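PDB 6IV9: Cas13d from uncultured Ruminococcus sp, which binds CRISPR RNA and probably uses its two HEPN domains to mature that guide RNA and to cleave the RNA it targets. Local coordinates for residues L64-E67 with N68-Y71; T135-S138 with G139-S142; F164-N167 with I168-Q171; S792-L795 with F796-K799. The protein carries 2 engineered substitutions. One frame throughout, in Å; residues are numbered along the deposited sequence.

Contact 1. Residues L64-E67 with N68-Y71; sequences LVSE and NKMY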
# COMPACT_ATOMS: atom_id res chain seq x y z
N LEU A 64 8.69 18.57 -22.15
CA LEU A 64 8.56 17.39 -23.02
C LEU A 64 9.44 17.61 -24.24
O LEU A 64 9.46 18.71 -24.74
CB LEU A 64 7.09 17.19 -23.38
CG LEU A 64 6.20 17.00 -22.16
CD1 LEU A 64 4.74 17.04 -22.53
CD2 LEU A 64 6.53 15.71 -21.44
N VAL A 65 10.15 16.57 -24.66
CA VAL A 65 11.09 16.72 -25.79
C VAL A 65 10.71 15.81 -26.94
O VAL A 65 10.42 14.66 -26.73
CB VAL A 65 12.56 16.49 -25.37
CG1 VAL A 65 13.50 16.75 -26.52
CG2 VAL A 65 12.98 17.30 -24.16
N SER A 66 10.69 16.40 -28.12
CA SER A 66 10.53 15.68 -29.40
C SER A 66 11.82 15.92 -30.21
O SER A 66 12.71 16.64 -29.74
CB SER A 66 9.33 16.11 -30.15
OG SER A 66 9.65 17.25 -30.90
N GLU A 67 11.92 15.32 -31.38
CA GLU A 67 13.18 15.54 -32.11
C GLU A 67 13.31 17.03 -32.44
O GLU A 67 14.36 17.57 -32.21
CB GLU A 67 13.24 14.63 -33.33
CG GLU A 67 14.56 14.70 -34.07
CD GLU A 67 15.74 14.15 -33.30
OE1 GLU A 67 15.58 13.93 -32.09
OE2 GLU A 67 16.81 13.96 -33.89
N ASN A 68 12.26 17.69 -32.89
CA ASN A 68 12.48 19.08 -33.34
C ASN A 68 11.97 20.13 -32.34
O ASN A 68 12.40 21.26 -32.45
CB ASN A 68 11.93 19.27 -34.75
CG ASN A 68 12.61 18.36 -35.76
OD1 ASN A 68 11.99 17.47 -36.32
ND2 ASN A 68 13.90 18.56 -35.97
N LYS A 69 11.17 19.74 -31.36
CA LYS A 69 10.55 20.75 -30.48
C LYS A 69 10.57 20.34 -29.01
O LYS A 69 10.79 19.18 -28.74
CB LYS A 69 9.07 20.83 -30.81
CG LYS A 69 8.74 21.17 -32.24
CD LYS A 69 9.34 22.45 -32.68
CE LYS A 69 8.94 22.83 -34.08
NZ LYS A 69 9.44 24.17 -34.46
N MET A 70 10.38 21.32 -28.14
CA MET A 70 10.22 21.10 -26.68
C MET A 70 8.89 21.74 -26.31
O MET A 70 8.55 22.76 -26.90
CB MET A 70 11.31 21.79 -25.86
CG MET A 70 12.64 21.15 -25.96
SD MET A 70 13.82 21.92 -24.87
CE MET A 70 14.08 23.49 -25.66
N TYR A 71 8.16 21.10 -25.41
CA TYR A 71 6.88 21.65 -24.93
C TYR A 71 7.03 21.84 -23.43
O TYR A 71 7.29 20.88 -22.76
CB TYR A 71 5.72 20.74 -25.30
CG TYR A 71 5.65 20.46 -26.77
CD1 TYR A 71 6.35 19.42 -27.33
CD2 TYR A 71 4.91 21.27 -27.60
CE1 TYR A 71 6.30 19.17 -28.69
CE2 TYR A 71 4.85 21.04 -28.96
CZ TYR A 71 5.55 19.99 -29.50
OH TYR A 71 5.50 19.78 -30.84

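Contact 2. Residues T135-S138 with G139-S142; sequences THRS and GESS. With MG (magnesium ion), chain C; nucleotides of chain B.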
# COMPACT_ATOMS: atom_id res chain seq x y z
N THR A 135 17.86 19.16 -23.86
CA THR A 135 18.46 18.60 -25.09
C THR A 135 19.99 18.71 -25.05
O THR A 135 20.63 18.19 -25.93
CB THR A 135 17.91 19.29 -26.34
OG1 THR A 135 18.31 20.65 -26.31
CG2 THR A 135 16.41 19.21 -26.45
N HIS A 136 20.54 19.38 -24.05
CA HIS A 136 22.01 19.60 -23.98
C HIS A 136 22.68 18.54 -23.10
O HIS A 136 22.61 18.66 -21.88
CB HIS A 136 22.27 21.00 -23.44
CG HIS A 136 23.71 21.33 -23.33
ND1 HIS A 136 24.51 21.47 -24.41
CD2 HIS A 136 24.48 21.58 -22.26
CE1 HIS A 136 25.72 21.76 -24.02
NE2 HIS A 136 25.73 21.83 -22.72
N ARG A 137 23.26 17.52 -23.72
CA ARG A 137 23.97 16.43 -23.01
C ARG A 137 25.21 16.01 -23.81
O ARG A 137 25.07 15.70 -24.97
CB ARG A 137 23.02 15.26 -22.77
CG ARG A 137 21.73 15.64 -22.09
CD ARG A 137 20.75 14.50 -21.90
NE ARG A 137 20.63 13.65 -23.05
CZ ARG A 137 19.92 13.92 -24.12
NH1 ARG A 137 19.21 15.03 -24.19
NH2 ARG A 137 19.89 13.06 -25.12
N SER A 138 26.36 15.98 -23.17
CA SER A 138 27.61 15.62 -23.88
C SER A 138 27.64 14.14 -24.23
O SER A 138 27.14 13.34 -23.47
CB SER A 138 28.81 16.00 -23.09
OG SER A 138 28.97 15.10 -22.04
N GLY A 139 28.19 13.82 -25.39
CA GLY A 139 28.32 12.42 -25.81
C GLY A 139 27.01 11.80 -26.23
O GLY A 139 26.96 10.59 -26.32
N GLU A 140 25.97 12.60 -26.45
CA GLU A 140 24.69 12.06 -26.93
C GLU A 140 24.25 12.86 -28.16
O GLU A 140 24.09 14.05 -28.04
CB GLU A 140 23.63 12.10 -25.84
CG GLU A 140 23.91 11.15 -24.71
CD GLU A 140 22.76 10.96 -23.74
OE1 GLU A 140 23.04 10.72 -22.58
OE2 GLU A 140 21.61 11.04 -24.16
N SER A 141 24.12 12.21 -29.30
CA SER A 141 23.72 12.91 -30.54
C SER A 141 22.27 13.41 -30.49
O SER A 141 22.02 14.48 -30.97
CB SER A 141 23.97 12.05 -31.73
OG SER A 141 25.26 11.49 -31.66
N SER A 142 21.36 12.60 -29.97
CA SER A 142 19.93 12.98 -29.99
C SER A 142 19.56 14.03 -28.95
O SER A 142 19.98 13.93 -27.84
CB SER A 142 19.06 11.78 -29.80
OG SER A 142 17.70 12.14 -29.82
MG MG C . 24.21 16.10 -27.14
P G B 6 26.08 16.53 -18.89
OP1 G B 6 26.55 16.59 -20.27
OP2 G B 6 27.00 16.26 -17.84
O5' G B 6 25.46 17.91 -18.45
C5' G B 6 24.59 18.66 -19.30
C4' G B 6 24.23 19.97 -18.66
O4' G B 6 23.53 19.73 -17.40
C3' G B 6 25.41 20.87 -18.24
O3' G B 6 25.85 21.67 -19.33
C2' G B 6 24.78 21.75 -17.18
O2' G B 6 23.95 22.76 -17.74
C1' G B 6 23.93 20.71 -16.44
N9 G B 6 24.61 20.03 -15.35
C8 G B 6 25.21 18.80 -15.37
N7 G B 6 25.69 18.45 -14.21
C5 G B 6 25.41 19.53 -13.39
C6 G B 6 25.74 19.75 -12.03
O6 G B 6 26.28 18.99 -11.24
N1 G B 6 25.32 21.01 -11.61
C2 G B 6 24.76 21.95 -12.40
N2 G B 6 24.46 23.12 -11.82
N3 G B 6 24.42 21.75 -13.67
C4 G B 6 24.77 20.52 -14.08
P U B 7 27.41 22.05 -19.45
OP1 U B 7 27.57 22.68 -20.77
OP2 U B 7 28.18 20.94 -19.06
O5' U B 7 27.65 22.99 -18.22
C5' U B 7 27.02 24.24 -18.23
C4' U B 7 27.23 24.94 -16.93
O4' U B 7 26.55 24.22 -15.90
C3' U B 7 28.65 25.07 -16.41
O3' U B 7 29.32 26.15 -17.02
C2' U B 7 28.37 25.39 -14.96
O2' U B 7 27.83 26.69 -14.78
C1' U B 7 27.24 24.41 -14.68
N1 U B 7 27.74 23.11 -14.26
C2 U B 7 28.04 22.99 -12.93
O2 U B 7 27.94 23.92 -12.15
N3 U B 7 28.48 21.76 -12.56
C4 U B 7 28.64 20.64 -13.36
O4 U B 7 29.05 19.60 -12.86
C5 U B 7 28.36 20.86 -14.74
C6 U B 7 27.97 22.07 -15.14
O HOH W 1 21.92 15.71 -26.41
O HOH W 2 24.18 18.32 -26.50
O HOH W 3 23.45 16.76 -29.37
O HOH W 4 26.47 15.78 -27.99

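Contact 3. Residues F164-N167 with I168-Q171; sequences FDDN and IHIQ. With nucleotides of chain B.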
# COMPACT_ATOMS: atom_id res chain seq x y z
N PHE A 164 9.47 6.00 -31.06
CA PHE A 164 9.13 7.43 -31.23
C PHE A 164 10.36 8.28 -30.94
O PHE A 164 11.12 7.94 -30.07
CB PHE A 164 8.03 7.84 -30.26
CG PHE A 164 6.70 7.22 -30.58
CD1 PHE A 164 5.83 7.83 -31.45
CD2 PHE A 164 6.35 5.99 -30.06
CE1 PHE A 164 4.62 7.25 -31.77
CE2 PHE A 164 5.14 5.41 -30.37
CZ PHE A 164 4.28 6.05 -31.22
N ASP A 165 10.45 9.41 -31.63
CA ASP A 165 11.55 10.38 -31.41
C ASP A 165 11.09 11.46 -30.43
O ASP A 165 11.16 12.61 -30.74
CB ASP A 165 12.05 10.96 -32.72
CG ASP A 165 13.55 10.79 -32.76
OD1 ASP A 165 14.02 10.04 -33.64
OD2 ASP A 165 14.20 11.33 -31.85
N ASP A 166 10.61 11.02 -29.28
CA ASP A 166 10.12 11.89 -28.21
C ASP A 166 10.33 11.16 -26.88
O ASP A 166 10.57 9.98 -26.88
CB ASP A 166 8.68 12.35 -28.44
CG ASP A 166 7.64 11.26 -28.28
OD1 ASP A 166 7.66 10.59 -27.28
OD2 ASP A 166 6.81 11.14 -29.16
N ASN A 167 10.25 11.90 -25.81
CA ASN A 167 10.45 11.32 -24.46
C ASN A 167 9.11 11.24 -23.73
O ASN A 167 9.13 11.11 -22.54
CB ASN A 167 11.48 12.12 -23.68
CG ASN A 167 10.92 13.44 -23.20
OD1 ASN A 167 9.97 13.94 -23.74
ND2 ASN A 167 11.52 13.98 -22.16
N ILE A 168 8.01 11.45 -24.44
CA ILE A 168 6.66 11.44 -23.82
C ILE A 168 6.11 10.03 -23.63
O ILE A 168 5.58 9.75 -22.58
CB ILE A 168 5.69 12.32 -24.63
CG1 ILE A 168 6.34 13.62 -25.09
CG2 ILE A 168 4.42 12.56 -23.85
CD1 ILE A 168 5.43 14.52 -25.87
N HIS A 169 6.23 9.19 -24.64
CA HIS A 169 5.66 7.82 -24.56
C HIS A 169 6.32 7.02 -23.43
O HIS A 169 5.62 6.34 -22.74
CB HIS A 169 5.79 7.10 -25.91
CG HIS A 169 5.06 7.76 -27.02
ND1 HIS A 169 5.52 8.88 -27.64
CD2 HIS A 169 3.91 7.45 -27.63
CE1 HIS A 169 4.70 9.23 -28.58
NE2 HIS A 169 3.71 8.38 -28.60
N ILE A 170 7.63 7.13 -23.30
CA ILE A 170 8.38 6.38 -22.27
C ILE A 170 7.92 6.78 -20.86
O ILE A 170 7.93 5.95 -20.00
CB ILE A 170 9.91 6.48 -22.48
CG1 ILE A 170 10.66 5.40 -21.71
CG2 ILE A 170 10.44 7.87 -22.22
CD1 ILE A 170 10.12 4.03 -21.96
N GLN A 171 7.61 8.06 -20.67
CA GLN A 171 7.15 8.53 -19.34
C GLN A 171 5.79 7.89 -19.01
O GLN A 171 5.59 7.50 -17.89
CB GLN A 171 7.17 10.05 -19.29
CG GLN A 171 8.57 10.64 -19.42
CD GLN A 171 8.55 12.13 -19.24
OE1 GLN A 171 8.18 12.65 -18.20
NE2 GLN A 171 8.93 12.84 -20.28
P C B 24 10.84 8.96 -13.97
OP1 C B 24 10.37 7.62 -13.60
OP2 C B 24 11.85 9.69 -13.25
O5' C B 24 11.44 8.83 -15.45
C5' C B 24 11.04 7.76 -16.30
C4' C B 24 11.70 7.88 -17.65
O4' C B 24 11.15 9.01 -18.38
C3' C B 24 13.17 8.14 -17.60
O3' C B 24 13.84 6.93 -17.40
C2' C B 24 13.42 8.73 -18.99
O2' C B 24 13.48 7.72 -19.98
C1' C B 24 12.19 9.61 -19.14
N1 C B 24 12.35 11.02 -18.69
C2 C B 24 12.81 11.97 -19.63
O2 C B 24 13.11 11.58 -20.77
N3 C B 24 12.96 13.26 -19.24
C4 C B 24 12.59 13.63 -18.01
N4 C B 24 12.67 14.93 -17.68
C5 C B 24 12.09 12.70 -17.05
C6 C B 24 12.01 11.41 -17.43
P U B 23 10.87 15.51 -14.12
OP1 U B 23 10.18 16.02 -15.32
OP2 U B 23 10.63 16.07 -12.81
O5' U B 23 10.48 13.95 -14.07
C5' U B 23 10.63 13.15 -12.87
C4' U B 23 9.66 11.97 -12.97
O4' U B 23 8.32 12.51 -12.86
C3' U B 23 9.69 11.25 -14.33
O3' U B 23 9.55 9.86 -14.15
C2' U B 23 8.48 11.80 -15.06
O2' U B 23 8.00 10.97 -16.12
C1' U B 23 7.50 12.01 -13.90
N1 U B 23 6.51 13.04 -14.25
C2 U B 23 5.18 12.66 -14.40
O2 U B 23 4.80 11.53 -14.22
N3 U B 23 4.34 13.66 -14.81
C4 U B 23 4.65 14.94 -15.09
O4 U B 23 3.77 15.71 -15.48
C5 U B 23 6.03 15.27 -14.90
C6 U B 23 6.88 14.34 -14.49
O HOH W 5 8.94 8.06 -25.68
O HOH W 6 9.92 15.47 -19.91

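Contact 4. Residues S792-L795 with F796-K799; sequences SSNL and FLKK. With nucleotides of chain B.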
# COMPACT_ATOMS: atom_id res chain seq x y z
N SER A 792 26.62 0.40 -25.48
CA SER A 792 26.00 -0.29 -24.33
C SER A 792 24.55 0.15 -24.15
O SER A 792 24.31 1.34 -24.05
CB SER A 792 26.76 -0.08 -23.07
OG SER A 792 26.08 -0.67 -21.98
N SER A 793 23.63 -0.80 -24.09
CA SER A 793 22.22 -0.48 -23.82
C SER A 793 22.07 0.07 -22.40
O SER A 793 21.47 1.09 -22.23
CB SER A 793 21.40 -1.71 -23.98
OG SER A 793 20.96 -1.83 -25.30
N ASN A 794 22.68 -0.61 -21.43
CA ASN A 794 22.55 -0.24 -20.01
C ASN A 794 23.54 0.87 -19.65
O ASN A 794 24.71 0.63 -19.65
CB ASN A 794 22.76 -1.47 -19.14
CG ASN A 794 22.50 -1.22 -17.68
OD1 ASN A 794 23.21 -0.45 -17.06
ND2 ASN A 794 21.49 -1.85 -17.15
N LEU A 795 23.03 2.08 -19.42
CA LEU A 795 23.84 3.26 -19.04
C LEU A 795 24.36 3.18 -17.61
O LEU A 795 25.37 3.77 -17.35
CB LEU A 795 23.05 4.55 -19.27
CG LEU A 795 22.41 4.71 -20.64
CD1 LEU A 795 21.88 6.11 -20.83
CD2 LEU A 795 23.38 4.34 -21.74
N PHE A 796 23.63 2.53 -16.71
CA PHE A 796 24.11 2.53 -15.31
C PHE A 796 25.49 1.88 -15.26
O PHE A 796 26.39 2.43 -14.67
CB PHE A 796 23.21 1.68 -14.42
CG PHE A 796 21.84 2.24 -14.13
CD1 PHE A 796 21.68 3.44 -13.46
CD2 PHE A 796 20.71 1.54 -14.49
CE1 PHE A 796 20.43 3.93 -13.17
CE2 PHE A 796 19.45 2.04 -14.21
CZ PHE A 796 19.32 3.24 -13.55
N LEU A 797 25.62 0.69 -15.84
CA LEU A 797 26.89 -0.05 -15.86
C LEU A 797 27.94 0.61 -16.76
O LEU A 797 29.09 0.60 -16.39
CB LEU A 797 26.60 -1.49 -16.29
CG LEU A 797 25.73 -2.26 -15.31
CD1 LEU A 797 25.40 -3.63 -15.85
CD2 LEU A 797 26.39 -2.36 -13.96
N LYS A 798 27.55 1.10 -17.93
CA LYS A 798 28.55 1.70 -18.84
C LYS A 798 29.18 2.95 -18.25
O LYS A 798 30.38 3.08 -18.32
CB LYS A 798 27.91 2.02 -20.19
CG LYS A 798 28.88 2.38 -21.30
CD LYS A 798 29.95 1.33 -21.52
CE LYS A 798 30.89 1.63 -22.66
NZ LYS A 798 31.83 0.52 -22.90
N LYS A 799 28.36 3.85 -17.72
CA LYS A 799 28.82 5.15 -17.19
C LYS A 799 29.65 5.03 -15.92
O LYS A 799 30.45 5.90 -15.68
CB LYS A 799 27.65 6.11 -16.98
CG LYS A 799 26.91 6.45 -18.26
CD LYS A 799 25.99 7.60 -18.10
CE LYS A 799 25.76 8.30 -19.41
NZ LYS A 799 24.87 9.46 -19.27
P G B 5 25.97 11.40 -16.12
OP1 G B 5 26.66 10.97 -17.33
OP2 G B 5 26.69 11.64 -14.90
O5' G B 5 25.08 12.68 -16.38
C5' G B 5 24.31 12.73 -17.59
C4' G B 5 23.44 13.93 -17.67
O4' G B 5 22.51 14.01 -16.55
C3' G B 5 24.14 15.27 -17.62
O3' G B 5 24.78 15.55 -18.85
C2' G B 5 22.96 16.18 -17.35
O2' G B 5 22.13 16.39 -18.48
C1' G B 5 22.27 15.38 -16.25
N9 G B 5 22.76 15.67 -14.90
C8 G B 5 23.52 14.90 -14.07
N7 G B 5 23.68 15.43 -12.89
C5 G B 5 23.05 16.66 -12.97
C6 G B 5 22.95 17.70 -12.02
O6 G B 5 23.37 17.72 -10.86
N1 G B 5 22.23 18.78 -12.52
C2 G B 5 21.71 18.86 -13.78
N2 G B 5 21.04 19.98 -14.08
N3 G B 5 21.77 17.88 -14.67
C4 G B 5 22.49 16.83 -14.21

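Contact 1. Residues L64-E67 with N68-Y71
Leu64 and Tyr71 face each other as a hydrogen-bonded antiparallel pair, and the chain between them folds into the closed end of a beta hairpin. Each donates its amide to the other's carbonyl: Leu64 N lies 2.8 Å from Tyr71 O, and Tyr71 N is equally close to Leu64 O. Their CB atoms stand 4.3 Å apart on one face of the sheet, where both side chains are buried. Val65 and Met70, the neighbouring non-hydrogen-bonded pair, turn to the opposite face and meet there through Val65 CG2 and Met70 CG. The tight part reaches its limit at Ser66, whose amide approaches Lys69 O almost straight in line with the carbonyl bond, at 2.9 Å. The return bond is made by a side chain: with OG between the backbone N and the carbonyl carbon (chi1 84°), Ser66 swings it inward over the turn, where it accepts from Lys69 N at 3.0 Å, while Asn68 N adds a weak bond to the same oxygen. The hydroxyl thus gathers the amides of the turn. Beyond it the contact opens toward solvent. Asn68 is exposed and its side chain sets out away from residues 64-67, and the carboxylate end of Glu67 leads off toward Ser142 and Pro143. The hairpin strand 69-75 pairs on its other side with strand 81-88, where Lys69 forms a salt bridge with Asp88 and Tyr71 packs on Leu83. On the face that carries Leu64 and Tyr71, Leu64 rests against Ile168 and Gln171 of helix 168-197, while the outer edge of strand 60-65 bonds through Val65 to Asn167.

Contact 2. Residues T135-S138 with G139-S142
A hydrated magnesium ion sits in the type II beta turn formed by Arg137 to Glu140. Two backbone oxygens bind it from the protein, Arg137 O at 2.4 Å and Glu140 O at 2.2 Å, and four waters complete a shell of six. One water also donates to Thr135 O and Ser142 O, and another accepts from Arg137 N. Gly139 has the positive phi (74°) expected at the third position of this turn, and a CB there would run into Ser138 O. Beside the metal, Arg137 and Glu140 join the two halves of the loop. The Arg137 chain bends at chi3 (-43°), bringing its guanidinium back to Glu140 and Ser142. Arg137 NH2 makes a salt bridge to Glu140 OE2 at 2.8 Å, and NE adds a weaker bond to the same oxygen. OE2 lies in the guanidinium plane, yet the two flat groups are turned 68° apart, and the arginine comes from above the carboxylate. NH2 also gives a weak bond to Ser142 O at 2.9 Å, and NH1 is held by Pro134 O and Pro143 O. A methionine in place of Arg137 removes the bonds to these three carbonyls and would probably leave Glu140 without its close charge partner, beyond a long, weak pairing to Lys799. The other side of the turn grips RNA: Ser138 N donates almost straight to G6 OP1 of chain B at 3.0 Å, and His136 NE2 to U7 OP1 of chain B at 2.8 Å. With no RNA oxygen among its ligands, the magnesium probably shapes the loop that presents these donors to the phosphates.

Contact 3. Residues F164-N167 with I168-Q171
Phe164 and His169 form a face-to-face stack, with ring centroids 3.6 Å apart and planes only 10° from parallel. His169 NE2 lies over the centre of the phenyl ring, while Phe164 CG falls toward the rim of the imidazole. A hydrogen bond to a carboxylate holds the imidazole in plane. Its ND1 donates to the syn lone pair of Asp166 OD1 at 2.8 Å, with carboxylate and ring nearly coplanar. The same oxygen accepts from Ile168 N at 3.0 Å, out of the carboxylate plane on the anti side, and weakly from His169 N, so two successive amides near the helix start share one acceptor. With CG set between the backbone N and the carbonyl carbon (chi1 70°), the Asp166 carboxylate folds back over these donors. Amide groups carry the third set of bonds. Gln171 NE2 reaches back one turn to Asn167 O at 2.9 Å, approaching from above the carbonyl plane, and shares a water with Asn167 ND2. These two side chains also meet the RNA: Asn167 ND2 makes a weak bond, 3.2 Å long, to O2 of the C24 base of chain B, and the U23 O2' hydroxyl of chain B donates to Gln171 OE1 at 2.7 Å. Asn167 OD1 is taken by Val65 N. Since His169 NE2 is bonded to the carbonyl of Glu543, both ring nitrogens appear to donate, and the imidazole is probably a cation balanced by Asp166. The bond from the 2'-hydroxyl to Gln171 is one that a deoxyribose could not make.

Contact 4. Residues S792-L795 with F796-K799
Asn794 leads into the short helix 795-799, whose single turn is closed by Lys799 N to Leu795 O at 3.0 Å and by a weak, longer bond from Lys798 N to Asn794 O. The side chain of Asn794 supplies the missing acceptor: with CG anti to the backbone N (chi1 -174°), OD1 turns back to the helix start and takes the amide of Leu797 at 2.9 Å, in an almost straight bond (177°). This is a side-chain N-cap, and the other end of the amide, ND2, is held by Tyr899 O and the hydroxyl of Tyr759. Replacing Asn794 by an alanine removes both ends of this amide, and Leu797 N is likely to lose its cap while Tyr899 and Tyr759 lose their partner. Ser792 adds a brace from the incoming loop, its OG donating to Asn794 O at 3.0 Å while its CB lies against Lys798 CG at 3.7 Å. The lysine chain bends at chi2 (55°), then runs out straight, away from the serine, to bond through NZ to Cys786 O. Lys799 runs extended past Leu795 O, which its CG touches at 3.2 Å, and its NZ donates to OP1 of G5 of chain B at 3.0 Å.

How the contacts relate
Along the chain the contacts come in series, the first three within about a hundred residues and contact 4 some 600 residues later. Contacts 1 and 3 lie closest, with centres 10 Å apart, because edge strand 60-65 runs beside the start of helix 168-197; there the carboxylates of Glu67 and Asp165 come close, so a proton may be shared. Contact 2, in the loop after strand 129-132, has its centre 14 Å from that of contact 1, with Thr135 packed on Val65 and Met70. Contact 4 approaches only contact 2, through a long, weak ion pair between Lys799 and Glu140. Contacts 2, 3 and 4 bind the CRISPR RNA, so chain segments distant in sequence converge on it.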